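Structural protein VP1 (Trichodysplasia spinulosa-associated polyomavirus, PDB 4U60) forms the pentameric building block of the polyomavirus capsid and binds sialylated glycolipid glycans such as the GM1 oligosaccharide. Local coordinates at residues C[30-35]-C[41-46]; C[64-69]-C[247-252]; C[102-107]-C[261-266]; C[149-154]-C[187-192]; C[132-135]-C[139-142]. All coordinates share one frame; numbering follows the deposited sequence. Where two conformers were deposited one is given.

Interaction 1 (C[30-35]-C[41-46])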
# COMPACT_ATOMS: atom_id res chain seq x y z
N ASN C 30 -18.83 17.15 15.09
CA ASN C 30 -19.71 16.17 14.50
C ASN C 30 -19.84 16.36 13.00
O ASN C 30 -19.69 17.46 12.47
CB ASN C 30 -21.07 16.15 15.18
CG ASN C 30 -21.09 15.26 16.41
OD1 ASN C 30 -20.72 14.08 16.34
ND2 ASN C 30 -21.47 15.81 17.54
N THR C 31 -20.12 15.25 12.34
CA THR C 31 -20.16 15.19 10.89
C THR C 31 -21.38 15.93 10.33
O THR C 31 -22.44 16.05 11.02
CB THR C 31 -20.14 13.73 10.41
OG1 THR C 31 -19.76 13.67 9.05
CG2 THR C 31 -21.49 13.07 10.58
N ARG C 32 -21.23 16.46 9.11
CA ARG C 32 -22.29 17.19 8.43
C ARG C 32 -22.55 16.57 7.06
O ARG C 32 -22.20 17.09 6.00
CB ARG C 32 -21.94 18.68 8.32
CG ARG C 32 -21.65 19.33 9.67
CD ARG C 32 -22.89 19.36 10.53
NE ARG C 32 -22.72 19.91 11.87
CZ ARG C 32 -22.98 19.26 13.00
NH1 ARG C 32 -23.38 17.99 13.00
NH2 ARG C 32 -22.86 19.90 14.16
N MET C 33 -23.21 15.42 7.10
CA MET C 33 -23.48 14.67 5.89
C MET C 33 -24.75 15.06 5.16
O MET C 33 -24.93 14.68 4.01
CB MET C 33 -23.53 13.19 6.23
CG MET C 33 -22.19 12.58 6.65
SD MET C 33 -20.92 12.60 5.37
CE MET C 33 -19.97 14.06 5.81
N GLY C 34 -25.65 15.78 5.83
CA GLY C 34 -26.90 16.23 5.20
C GLY C 34 -28.04 16.30 6.19
O GLY C 34 -28.82 17.25 6.17
N GLN C 35 -28.18 15.27 7.01
CA GLN C 35 -29.11 15.32 8.13
C GLN C 35 -28.24 15.69 9.33
O GLN C 35 -27.57 14.84 9.94
CB GLN C 35 -29.80 13.99 8.28
CG GLN C 35 -31.05 13.96 9.15
CD GLN C 35 -30.97 14.84 10.37
OE1 GLN C 35 -31.19 16.07 10.30
NE2 GLN C 35 -30.70 14.21 11.52
N ASP C 41 -33.83 11.24 13.17
CA ASP C 41 -33.34 9.97 12.67
C ASP C 41 -32.39 10.33 11.54
O ASP C 41 -32.40 11.47 11.03
CB ASP C 41 -34.46 9.05 12.16
CG ASP C 41 -35.50 8.71 13.23
OD1 ASP C 41 -35.26 8.94 14.42
OD2 ASP C 41 -36.57 8.21 12.84
N ASN C 42 -31.53 9.41 11.15
CA ASN C 42 -30.59 9.70 10.05
C ASN C 42 -29.47 10.70 10.37
O ASN C 42 -28.71 11.05 9.49
CB ASN C 42 -31.28 10.24 8.77
CG ASN C 42 -32.06 9.20 8.01
OD1 ASN C 42 -32.03 8.01 8.32
ND2 ASN C 42 -32.79 9.66 6.99
N TYR C 43 -29.37 11.17 11.61
CA TYR C 43 -28.26 12.04 11.98
C TYR C 43 -26.94 11.35 11.71
O TYR C 43 -26.77 10.16 12.00
CB TYR C 43 -28.33 12.39 13.45
CG TYR C 43 -27.23 13.27 13.97
CD1 TYR C 43 -27.01 14.53 13.42
CD2 TYR C 43 -26.44 12.89 15.06
CE1 TYR C 43 -26.03 15.37 13.94
CE2 TYR C 43 -25.47 13.73 15.56
CZ TYR C 43 -25.28 14.97 15.01
OH TYR C 43 -24.33 15.85 15.49
N GLY C 44 -26.00 12.10 11.18
CA GLY C 44 -24.70 11.54 10.79
C GLY C 44 -24.67 10.85 9.45
O GLY C 44 -23.66 10.24 9.12
N TYR C 45 -25.78 10.93 8.73
CA TYR C 45 -25.91 10.40 7.38
C TYR C 45 -26.49 11.50 6.50
O TYR C 45 -27.13 12.43 7.00
CB TYR C 45 -26.86 9.22 7.30
CG TYR C 45 -26.46 7.94 8.04
CD1 TYR C 45 -26.67 7.79 9.40
CD2 TYR C 45 -25.93 6.85 7.34
CE1 TYR C 45 -26.34 6.61 10.07
CE2 TYR C 45 -25.60 5.68 7.98
CZ TYR C 45 -25.79 5.55 9.34
OH TYR C 45 -25.50 4.37 9.99
N SER C 46 -26.31 11.38 5.19
CA SER C 46 -27.08 12.21 4.27
C SER C 46 -28.50 11.65 4.12
O SER C 46 -28.82 10.52 4.54
CB SER C 46 -26.42 12.26 2.91
OG SER C 46 -26.57 11.03 2.23
O HOH W 1 -24.56 14.62 9.69
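The peptide N of Q35 donates to Y45 O over 3.0 Å, with 157° at the hydrogen. The donor lies in the carbonyl plane. The other direct hydrogen bonds between the segments are weak. One is the return bond from G44 N to Q35 O, at 3.4 Å. The same amide also donates weakly to water 1. That water probably donates to T31 O (2.9 Å) and accepts from M33 N, so it joins both backbones.

Q35 has the largest buried surface of the contact. Its CG stands anti to the backbone N (chi1 -164°), which sets it against D41 O and N42 CB. The bend at chi2 turns the amide, and with it NE2, toward D41 O. NE2 makes a weak, bent bond there and also bonds D37 O.

The Y43 side chain reaches back over the gap. Its OH sits 3.3 Å from N30 CB. At the edge of the R32 guanidinium, NH1 donates weakly to Y43 OH, while NE forms a salt bridge with D183. T31 CG2 rests 3.6 Å from G44 CA, and M33 CB lies against the carbonyl carbon of Y45.

Both segments belong to the loop that follows strand 12-29, and the second subunit of the pentamer packs against it. Residues N42 to Y45, with Y45 N bonded to N42 O, form a type II beta turn with glycine, G44, in its third position.

Interaction 2 (C[64-69]-C[247-252])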
# COMPACT_ATOMS: atom_id res chain seq x y z
N GLU C 64 -29.01 15.90 0.84
CA GLU C 64 -28.26 14.77 0.29
C GLU C 64 -26.79 15.06 0.04
O GLU C 64 -26.09 14.19 -0.47
CB GLU C 64 -28.90 14.22 -0.99
CG GLU C 64 -28.72 15.02 -2.27
CD GLU C 64 -29.17 14.22 -3.48
OE1 GLU C 64 -30.34 14.40 -3.90
OE2 GLU C 64 -28.36 13.38 -3.94
N ILE C 65 -26.31 16.25 0.37
CA ILE C 65 -24.93 16.53 0.08
C ILE C 65 -24.12 16.92 1.33
O ILE C 65 -24.53 17.74 2.15
CB ILE C 65 -24.70 17.49 -1.09
CG1 ILE C 65 -25.16 18.84 -0.66
CG2 ILE C 65 -25.30 17.01 -2.43
CD1 ILE C 65 -23.99 19.63 -0.16
N PRO C 66 -22.96 16.29 1.48
CA PRO C 66 -22.07 16.59 2.60
C PRO C 66 -21.46 17.99 2.56
O PRO C 66 -21.18 18.52 1.47
CB PRO C 66 -20.98 15.53 2.46
CG PRO C 66 -21.67 14.39 1.80
CD PRO C 66 -22.66 15.00 0.86
N THR C 67 -21.25 18.57 3.74
CA THR C 67 -20.65 19.89 3.88
C THR C 67 -19.49 19.81 4.86
O THR C 67 -19.32 18.81 5.57
CB THR C 67 -21.67 20.94 4.36
OG1 THR C 67 -22.35 20.45 5.52
CG2 THR C 67 -22.68 21.23 3.27
N TYR C 68 -18.66 20.84 4.87
CA TYR C 68 -17.57 20.92 5.85
C TYR C 68 -18.08 21.19 7.26
O TYR C 68 -19.03 21.97 7.47
CB TYR C 68 -16.55 21.98 5.47
CG TYR C 68 -15.78 21.66 4.20
CD1 TYR C 68 -14.77 20.72 4.22
CD2 TYR C 68 -16.10 22.26 2.99
CE1 TYR C 68 -14.05 20.42 3.08
CE2 TYR C 68 -15.41 21.96 1.84
CZ TYR C 68 -14.39 21.02 1.88
OH TYR C 68 -13.68 20.69 0.74
N SER C 69 -17.47 20.52 8.23
CA SER C 69 -17.60 20.90 9.61
C SER C 69 -16.58 21.99 9.92
O SER C 69 -15.46 21.95 9.42
CB SER C 69 -17.33 19.71 10.52
OG SER C 69 -18.24 18.65 10.24
N CYS C 247 -13.78 17.11 7.34
CA CYS C 247 -14.84 16.31 6.76
C CYS C 247 -14.33 14.88 6.75
O CYS C 247 -13.20 14.63 6.35
CB CYS C 247 -15.20 16.77 5.36
SG CYS C 247 -16.62 15.91 4.65
N ASP C 248 -15.16 13.95 7.21
CA ASP C 248 -14.79 12.53 7.25
C ASP C 248 -15.92 11.63 6.77
O ASP C 248 -16.73 11.14 7.56
CB ASP C 248 -14.33 12.15 8.67
CG ASP C 248 -13.03 12.81 9.05
OD1 ASP C 248 -11.97 12.30 8.57
OD2 ASP C 248 -13.06 13.84 9.75
N ILE C 249 -15.94 11.38 5.47
CA ILE C 249 -16.91 10.47 4.86
C ILE C 249 -16.29 9.08 4.85
O ILE C 249 -15.15 8.92 4.39
CB ILE C 249 -17.17 10.90 3.41
CG1 ILE C 249 -17.85 12.27 3.41
CG2 ILE C 249 -17.97 9.84 2.67
CD1 ILE C 249 -17.90 12.96 2.06
N VAL C 250 -17.01 8.09 5.35
CA VAL C 250 -16.46 6.72 5.45
C VAL C 250 -17.13 5.72 4.53
O VAL C 250 -16.73 4.57 4.50
CB VAL C 250 -16.45 6.21 6.90
CG1 VAL C 250 -15.49 7.01 7.75
CG2 VAL C 250 -17.86 6.26 7.49
N GLY C 251 -18.09 6.18 3.74
CA GLY C 251 -18.75 5.34 2.75
C GLY C 251 -20.24 5.62 2.67
O GLY C 251 -20.73 6.68 3.12
N PHE C 252 -20.94 4.66 2.10
CA PHE C 252 -22.41 4.69 1.94
C PHE C 252 -23.05 3.52 2.66
O PHE C 252 -22.56 2.39 2.64
CB PHE C 252 -22.79 4.62 0.46
CG PHE C 252 -22.35 5.83 -0.32
CD1 PHE C 252 -23.09 6.99 -0.30
CD2 PHE C 252 -21.17 5.81 -1.04
CE1 PHE C 252 -22.68 8.11 -1.00
CE2 PHE C 252 -20.74 6.94 -1.73
CZ PHE C 252 -21.51 8.09 -1.70
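Segment 64-69 is an extended loop that runs alongside residues 247-252 of strand 241-254 before entering strand 69-74. The backbones converge toward the end of the loop. The CA atoms of P66 and I249 are 8.3 Å apart, and those of Y68 and C247 only 5.4 Å. At its end, S69 pairs through its backbone with C246.

P66 and I249 make the first side-chain contact. In the P66 conformer described here, the I249 CD1 methyl lies 4.0 Å from the ring atom CB of P66. The two side chains cross at about a right angle. CG1 of I249 is anti to the carbonyl carbon (chi1 -65°), and the extended chi2 carries CD1 up to the ring.

C247 and Y68 make the second. C247 CB lies 4.1 Å from Y68 CD1, approaching the ring obliquely. C247 SG is anti to its backbone N (chi1 -174°), which brings it along the loop to 4.1 Å from T67 O. The phenol end of Y68 is held elsewhere, by W191 O.

Y262 touches both P66 and I249, and V106 of the third subunit also packs on I249. The contact between the two segments is mainly apolar and modest in area, with no hydrogen bond between them. All the touching residues are buried, and the contact depends on apolar packing and burial.

Interaction 3 (C[102-107]-C[261-266])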
# COMPACT_ATOMS: atom_id res chain seq x y z
N VAL C 102 -14.74 4.65 14.65
CA VAL C 102 -14.38 3.74 13.55
C VAL C 102 -15.00 2.36 13.77
O VAL C 102 -15.47 1.73 12.83
CB VAL C 102 -12.84 3.67 13.37
CG1 VAL C 102 -12.44 2.58 12.36
CG2 VAL C 102 -12.31 5.01 12.90
N SER C 103 -15.00 1.89 15.01
CA SER C 103 -15.54 0.58 15.33
C SER C 103 -17.02 0.43 15.04
O SER C 103 -17.50 -0.71 14.91
CB SER C 103 -15.23 0.21 16.78
OG SER C 103 -15.96 1.01 17.66
N SER C 104 -17.76 1.54 14.94
CA SER C 104 -19.18 1.47 14.56
C SER C 104 -19.42 0.88 13.17
O SER C 104 -20.55 0.47 12.84
CB SER C 104 -19.86 2.85 14.63
OG SER C 104 -19.37 3.71 13.61
N LEU C 105 -18.36 0.83 12.36
CA LEU C 105 -18.46 0.25 11.04
C LEU C 105 -18.39 -1.27 11.07
O LEU C 105 -18.61 -1.92 10.05
CB LEU C 105 -17.38 0.86 10.14
CG LEU C 105 -17.43 2.39 9.99
CD1 LEU C 105 -16.23 2.80 9.14
CD2 LEU C 105 -18.74 2.84 9.36
N VAL C 106 -18.13 -1.85 12.25
CA VAL C 106 -18.19 -3.29 12.45
C VAL C 106 -19.65 -3.63 12.76
O VAL C 106 -20.02 -3.93 13.90
CB VAL C 106 -17.25 -3.73 13.60
CG1 VAL C 106 -17.31 -5.25 13.80
CG2 VAL C 106 -15.81 -3.28 13.35
N ASN C 107 -20.49 -3.55 11.75
CA ASN C 107 -21.92 -3.74 11.94
C ASN C 107 -22.51 -4.16 10.61
O ASN C 107 -22.50 -3.38 9.66
CB ASN C 107 -22.57 -2.46 12.46
CG ASN C 107 -24.04 -2.64 12.79
OD1 ASN C 107 -24.70 -3.55 12.28
ND2 ASN C 107 -24.56 -1.78 13.65
N GLN C 261 -27.04 6.30 1.27
CA GLN C 261 -26.81 7.52 2.06
C GLN C 261 -25.35 7.61 2.44
O GLN C 261 -24.76 6.61 2.87
CB GLN C 261 -27.61 7.44 3.36
CG GLN C 261 -29.11 7.46 3.20
CD GLN C 261 -29.78 7.07 4.49
OE1 GLN C 261 -29.99 5.88 4.76
NE2 GLN C 261 -30.09 8.06 5.32
N TYR C 262 -24.76 8.79 2.34
CA TYR C 262 -23.44 9.02 2.90
C TYR C 262 -23.44 8.78 4.39
O TYR C 262 -24.41 9.08 5.06
CB TYR C 262 -23.00 10.47 2.72
CG TYR C 262 -22.57 10.90 1.36
CD1 TYR C 262 -21.27 10.73 0.95
CD2 TYR C 262 -23.46 11.49 0.48
CE1 TYR C 262 -20.83 11.17 -0.29
CE2 TYR C 262 -23.05 11.91 -0.77
CZ TYR C 262 -21.73 11.76 -1.15
OH TYR C 262 -21.27 12.19 -2.37
N ARG C 263 -22.35 8.23 4.90
CA ARG C 263 -22.09 8.11 6.33
C ARG C 263 -20.80 8.82 6.70
O ARG C 263 -19.77 8.61 6.03
CB ARG C 263 -21.98 6.64 6.72
CG ARG C 263 -21.58 6.37 8.16
CD ARG C 263 -22.48 7.09 9.17
NE ARG C 263 -22.38 6.53 10.51
CZ ARG C 263 -22.80 7.14 11.61
NH1 ARG C 263 -23.30 8.37 11.54
NH2 ARG C 263 -22.67 6.56 12.79
N GLY C 264 -20.86 9.65 7.75
CA GLY C 264 -19.73 10.40 8.25
C GLY C 264 -19.46 10.09 9.69
O GLY C 264 -20.35 9.60 10.39
N LEU C 265 -18.23 10.37 10.13
CA LEU C 265 -17.85 10.19 11.52
C LEU C 265 -17.30 11.50 12.11
O LEU C 265 -16.78 12.35 11.37
CB LEU C 265 -16.80 9.09 11.67
CG LEU C 265 -17.31 7.65 11.40
CD1 LEU C 265 -16.15 6.69 11.52
CD2 LEU C 265 -18.43 7.24 12.35
N PRO C 266 -17.37 11.64 13.44
CA PRO C 266 -16.82 12.82 14.08
C PRO C 266 -15.30 12.77 14.14
O PRO C 266 -14.69 11.71 13.99
CB PRO C 266 -17.42 12.77 15.49
CG PRO C 266 -18.03 11.41 15.67
CD PRO C 266 -17.85 10.64 14.41
O HOH W 2 -21.46 4.09 11.85
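L265 CD1 lies 4.0 Å from V102 N and 4.4 Å from V102 CG2, and this is the apolar part of the contact. The branch meets the start of the 3-10 turn 102-105, largely at its backbone. CG of L265 is anti to the carbonyl carbon (chi1 -70°), and chi2 is extended, which spreads the two methyls toward the turn. CD2 goes the other way and rests 3.9 Å from S104 OG. The same methyl sits 4.1 Å above the plane of the R263 guanidinium, toward its rim. L265 thus touches V102 and S104, and CD2 also lies over the arginine.

The polar part runs through water 2. This water donates to S104 OG at 2.8 Å and accepts from R263 NH2 at 2.9 Å. It lies at the edge of the guanidinium, in its plane. The direct gap from S104 OG to R263 NH2 is 4.4 Å, so the water makes the connection. S104 OG also bonds G101 O, just before the turn.

R263 has further partners. NH1 bonds G44 O and also Q170 O of the second subunit, and the group makes a cation-pi contact with Y45. These contacts would help to fix the plane in which the guanidinium meets water 2.

L105 N bonds V102 O within the turn, and V106 N bonds S103 O just after it. The turn is in the loop that follows strand 86-99 in the chain and precedes strand 129-136. V102 packs on strand 216-220, whereas L265, on strand 260-279, packs on V250 of the neighbouring strand 241-254.

Interaction 4 (C[149-154]-C[187-192])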
# COMPACT_ATOMS: atom_id res chain seq x y z
N TYR C 149 -20.78 22.54 -13.75
CA TYR C 149 -21.03 23.96 -13.50
C TYR C 149 -22.49 24.30 -13.33
O TYR C 149 -22.82 25.30 -12.70
CB TYR C 149 -20.42 24.83 -14.60
CG TYR C 149 -21.20 24.94 -15.91
CD1 TYR C 149 -20.99 24.04 -16.94
CD2 TYR C 149 -22.12 25.97 -16.11
CE1 TYR C 149 -21.69 24.13 -18.15
CE2 TYR C 149 -22.82 26.08 -17.31
CZ TYR C 149 -22.59 25.17 -18.33
OH TYR C 149 -23.29 25.28 -19.52
N ARG C 150 -23.36 23.48 -13.91
CA ARG C 150 -24.79 23.73 -13.88
C ARG C 150 -25.53 23.29 -12.61
O ARG C 150 -26.74 23.49 -12.49
CB ARG C 150 -25.45 23.00 -15.04
CG ARG C 150 -24.91 23.30 -16.43
CD ARG C 150 -25.54 22.30 -17.42
NE ARG C 150 -25.09 22.43 -18.81
CZ ARG C 150 -25.66 23.22 -19.74
NH1 ARG C 150 -26.71 23.98 -19.43
NH2 ARG C 150 -25.18 23.27 -20.98
N THR C 151 -24.83 22.66 -11.68
CA THR C 151 -25.51 22.16 -10.47
C THR C 151 -26.34 23.27 -9.81
O THR C 151 -25.83 24.36 -9.58
CB THR C 151 -24.52 21.60 -9.44
OG1 THR C 151 -23.57 20.74 -10.09
CG2 THR C 151 -25.26 20.81 -8.37
N ASP C 152 -27.59 22.93 -9.52
CA ASP C 152 -28.59 23.85 -8.98
C ASP C 152 -28.79 23.49 -7.52
O ASP C 152 -29.32 22.43 -7.21
CB ASP C 152 -29.87 23.67 -9.79
CG ASP C 152 -31.06 24.47 -9.26
OD1 ASP C 152 -30.96 25.19 -8.25
OD2 ASP C 152 -32.13 24.31 -9.88
N TYR C 153 -28.34 24.37 -6.63
CA TYR C 153 -28.40 24.16 -5.18
C TYR C 153 -29.64 24.76 -4.53
O TYR C 153 -29.74 24.80 -3.28
CB TYR C 153 -27.13 24.73 -4.52
CG TYR C 153 -25.88 24.02 -4.98
CD1 TYR C 153 -25.56 22.75 -4.49
CD2 TYR C 153 -25.01 24.59 -5.90
CE1 TYR C 153 -24.43 22.08 -4.92
CE2 TYR C 153 -23.86 23.94 -6.32
CZ TYR C 153 -23.57 22.67 -5.83
OH TYR C 153 -22.44 21.99 -6.26
N SER C 154 -30.61 25.19 -5.33
CA SER C 154 -31.76 25.93 -4.79
C SER C 154 -32.78 25.12 -3.98
O SER C 154 -33.71 25.71 -3.41
CB SER C 154 -32.46 26.71 -5.90
OG SER C 154 -33.11 25.85 -6.80
N PRO C 187 -20.76 23.09 0.60
CA PRO C 187 -20.65 21.71 0.09
C PRO C 187 -19.24 21.33 -0.28
O PRO C 187 -18.50 22.09 -0.91
CB PRO C 187 -21.53 21.73 -1.16
CG PRO C 187 -22.53 22.81 -0.90
CD PRO C 187 -21.73 23.87 -0.18
N VAL C 188 -18.87 20.11 0.09
CA VAL C 188 -17.50 19.68 -0.26
C VAL C 188 -17.38 19.42 -1.75
O VAL C 188 -16.29 19.60 -2.31
CB VAL C 188 -16.94 18.51 0.58
CG1 VAL C 188 -17.05 18.82 2.07
CG2 VAL C 188 -17.57 17.16 0.19
N GLU C 189 -18.49 19.10 -2.42
CA GLU C 189 -18.43 18.81 -3.86
C GLU C 189 -18.03 20.01 -4.70
O GLU C 189 -17.64 19.84 -5.84
CB GLU C 189 -19.77 18.30 -4.38
CG GLU C 189 -20.89 19.31 -4.41
CD GLU C 189 -22.16 18.76 -5.02
OE1 GLU C 189 -22.51 17.62 -4.70
OE2 GLU C 189 -22.80 19.46 -5.83
N CYS C 190 -18.16 21.23 -4.17
CA CYS C 190 -17.86 22.42 -4.98
C CYS C 190 -16.89 23.40 -4.36
O CYS C 190 -16.53 24.38 -5.01
CB CYS C 190 -19.15 23.11 -5.42
SG CYS C 190 -20.16 23.76 -4.07
N TRP C 191 -16.46 23.14 -3.12
CA TRP C 191 -15.48 24.00 -2.46
C TRP C 191 -14.31 23.16 -1.98
O TRP C 191 -14.51 22.15 -1.31
CB TRP C 191 -16.06 24.70 -1.23
CG TRP C 191 -17.17 25.69 -1.49
CD1 TRP C 191 -18.49 25.56 -1.13
CD2 TRP C 191 -17.06 26.98 -2.13
NE1 TRP C 191 -19.21 26.66 -1.53
CE2 TRP C 191 -18.35 27.56 -2.12
CE3 TRP C 191 -16.01 27.69 -2.70
CZ2 TRP C 191 -18.60 28.82 -2.66
CZ3 TRP C 191 -16.25 28.93 -3.24
CH2 TRP C 191 -17.54 29.49 -3.21
N CYS C 192 -13.10 23.65 -2.25
CA CYS C 192 -11.88 22.99 -1.81
C CYS C 192 -10.93 24.06 -1.22
O CYS C 192 -11.15 25.27 -1.36
CB CYS C 192 -11.21 22.30 -3.01
SG CYS C 192 -10.74 23.39 -4.38
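Y153, E189 and C190 account for most of the buried surface. Y153 OH donates to E189 OE2 over a short 2.6 Å. The carboxylate uses its anti lone pair, the one facing away from OE1. E189 OE2 lies at the ring edge, near the ring plane, and is 3.2 Å from Y153 CE1. The ring and carboxylate planes are 63° apart. The two side chains come from opposite directions. The chain of E189 is extended beyond CG, which takes its carboxylate out to the hydroxyl.

C190 adds a sulfur-aromatic contact. Its SG is 4.8 Å from the centroid of the Y153 ring and approaches obliquely, 42° off the ring normal. CB lies 3.6 Å from Y153 OH.

T151 CG2 touches both partners. It covers one face of the Y153 ring toward the rim and lies 3.8 Å from E189 OE2. Next to Y153, D152 OD1 accepts from S154 N in an Asx turn.

The other carboxylate oxygen, E189 OE1, bonds H109 NE2 of the third subunit. H109 belongs to a glycan pocket of this protein. E189 is thus held at both oxygens, by a tyrosine and by a histidine across the subunit boundary. The short phenol bond probably helps to stabilise a buried negative charge.

Interaction 5 (C[132-135]-C[139-142])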
# COMPACT_ATOMS: atom_id res chain seq x y z
N MET C 132 -10.45 15.03 5.52
CA MET C 132 -9.58 16.18 5.57
C MET C 132 -9.76 16.92 6.88
O MET C 132 -10.79 16.82 7.56
CB MET C 132 -9.81 17.09 4.38
CG MET C 132 -11.13 17.83 4.42
SD MET C 132 -11.11 19.35 5.42
CE MET C 132 -10.06 20.47 4.50
N PHE C 133 -8.69 17.57 7.29
CA PHE C 133 -8.79 18.48 8.42
C PHE C 133 -7.87 19.66 8.17
O PHE C 133 -6.94 19.60 7.36
CB PHE C 133 -8.51 17.82 9.78
CG PHE C 133 -7.07 17.45 10.00
CD1 PHE C 133 -6.57 16.24 9.55
CD2 PHE C 133 -6.22 18.32 10.66
CE1 PHE C 133 -5.25 15.88 9.75
CE2 PHE C 133 -4.88 17.96 10.85
CZ PHE C 133 -4.41 16.74 10.40
N ALA C 134 -8.18 20.76 8.84
CA ALA C 134 -7.40 21.97 8.74
C ALA C 134 -7.41 22.67 10.09
O ALA C 134 -8.42 22.66 10.82
CB ALA C 134 -7.96 22.88 7.67
N VAL C 135 -6.26 23.22 10.45
CA VAL C 135 -6.11 24.05 11.65
C VAL C 135 -5.42 25.34 11.23
O VAL C 135 -4.38 25.31 10.57
CB VAL C 135 -5.28 23.34 12.75
CG1 VAL C 135 -5.16 24.21 14.01
CG2 VAL C 135 -5.88 21.99 13.10
N PRO C 139 -10.16 31.90 9.06
CA PRO C 139 -10.96 30.92 8.32
C PRO C 139 -10.23 30.28 7.15
O PRO C 139 -9.39 30.91 6.51
CB PRO C 139 -12.14 31.74 7.81
CG PRO C 139 -12.31 32.80 8.86
CD PRO C 139 -10.88 33.18 9.24
N LEU C 140 -10.53 29.00 6.93
CA LEU C 140 -9.99 28.29 5.79
C LEU C 140 -10.45 29.01 4.53
O LEU C 140 -11.63 29.30 4.38
CB LEU C 140 -10.46 26.84 5.79
CG LEU C 140 -10.03 25.98 4.60
CD1 LEU C 140 -8.52 25.73 4.56
CD2 LEU C 140 -10.78 24.66 4.58
N GLU C 141 -9.51 29.31 3.64
CA GLU C 141 -9.80 30.01 2.41
C GLU C 141 -10.12 28.97 1.34
O GLU C 141 -9.41 27.99 1.20
CB GLU C 141 -8.65 30.94 2.04
CG GLU C 141 -8.60 32.14 2.97
CD GLU C 141 -7.26 32.84 3.03
OE1 GLU C 141 -6.23 32.17 3.27
OE2 GLU C 141 -7.26 34.10 2.92
N LEU C 142 -11.22 29.20 0.63
CA LEU C 142 -11.79 28.21 -0.29
C LEU C 142 -11.73 28.67 -1.74
O LEU C 142 -11.83 29.88 -2.04
CB LEU C 142 -13.25 27.95 0.05
CG LEU C 142 -13.56 27.41 1.45
CD1 LEU C 142 -15.06 27.40 1.69
CD2 LEU C 142 -12.96 26.02 1.65
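M132 opens the contact with its terminal methyl: in the conformer described here, CE lies 4.3 Å from L140 CD2. The M132 side chain sets out toward 139-142. In this conformer chi1 to chi3 are all near +70° to +80°, which curls the chain and turns CE to the leucine. Because the methionine has a second conformer, this touch is tentative in detail. Y68 packs on the same methionine, and so does F219 of the third subunit.

A134, two residues on, faces the second segment again, while F133 and V135 point to the other side of the strand. The A134 CB methyl lies 4.3 Å from L140 CD1. The CA atoms of A134 and L140 are 7.4 Å apart, so the small methyl is met by a leucine that reaches across most of the gap. L140 has CG anti to its backbone N (chi1 177°), and its two methyls are shared out: CD1 goes to A134 and CD2 to M132. One leucine thus bridges two residues of the strand that lie two apart.

The contact is wholly apolar and small, 87 Å² in all. T201 and Y203 of strand 201-208 touch both A134 and L140 and widen the apolar cluster. The strand itself pairs with 201-208 and 241-254. One of its sides is packed here against the chain that leads into the smaller sheet 177-179, 141-144 and 191-193. The alternation of side chains is that of a beta strand, and this strand is part of the large sheet of the jelly roll.

Interaction 1 is partly buried and the most polar, with backbone bonds and a water; the other four are buried. Interactions 2, 3 and 5 all reach the large antiparallel sheet. Interactions 2 and 3 use its neighbouring strands 241-254 and 260-279, and strand 129-136 of interaction 5 pairs with 241-254. Interactions 4 and 5 meet at the smaller sheet, through strands 191-193 and 141-144. Interactions 2 and 5 are apolar, and interaction 5 lies nearest the chain's centre, about 7 Å between centres. Interaction 3 has an arginine bridged by water, and interaction 4 a carboxylate bonded to a phenol. Interactions 1 and 3 touch the second subunit; 2, 3, 4 and 5 reach the third.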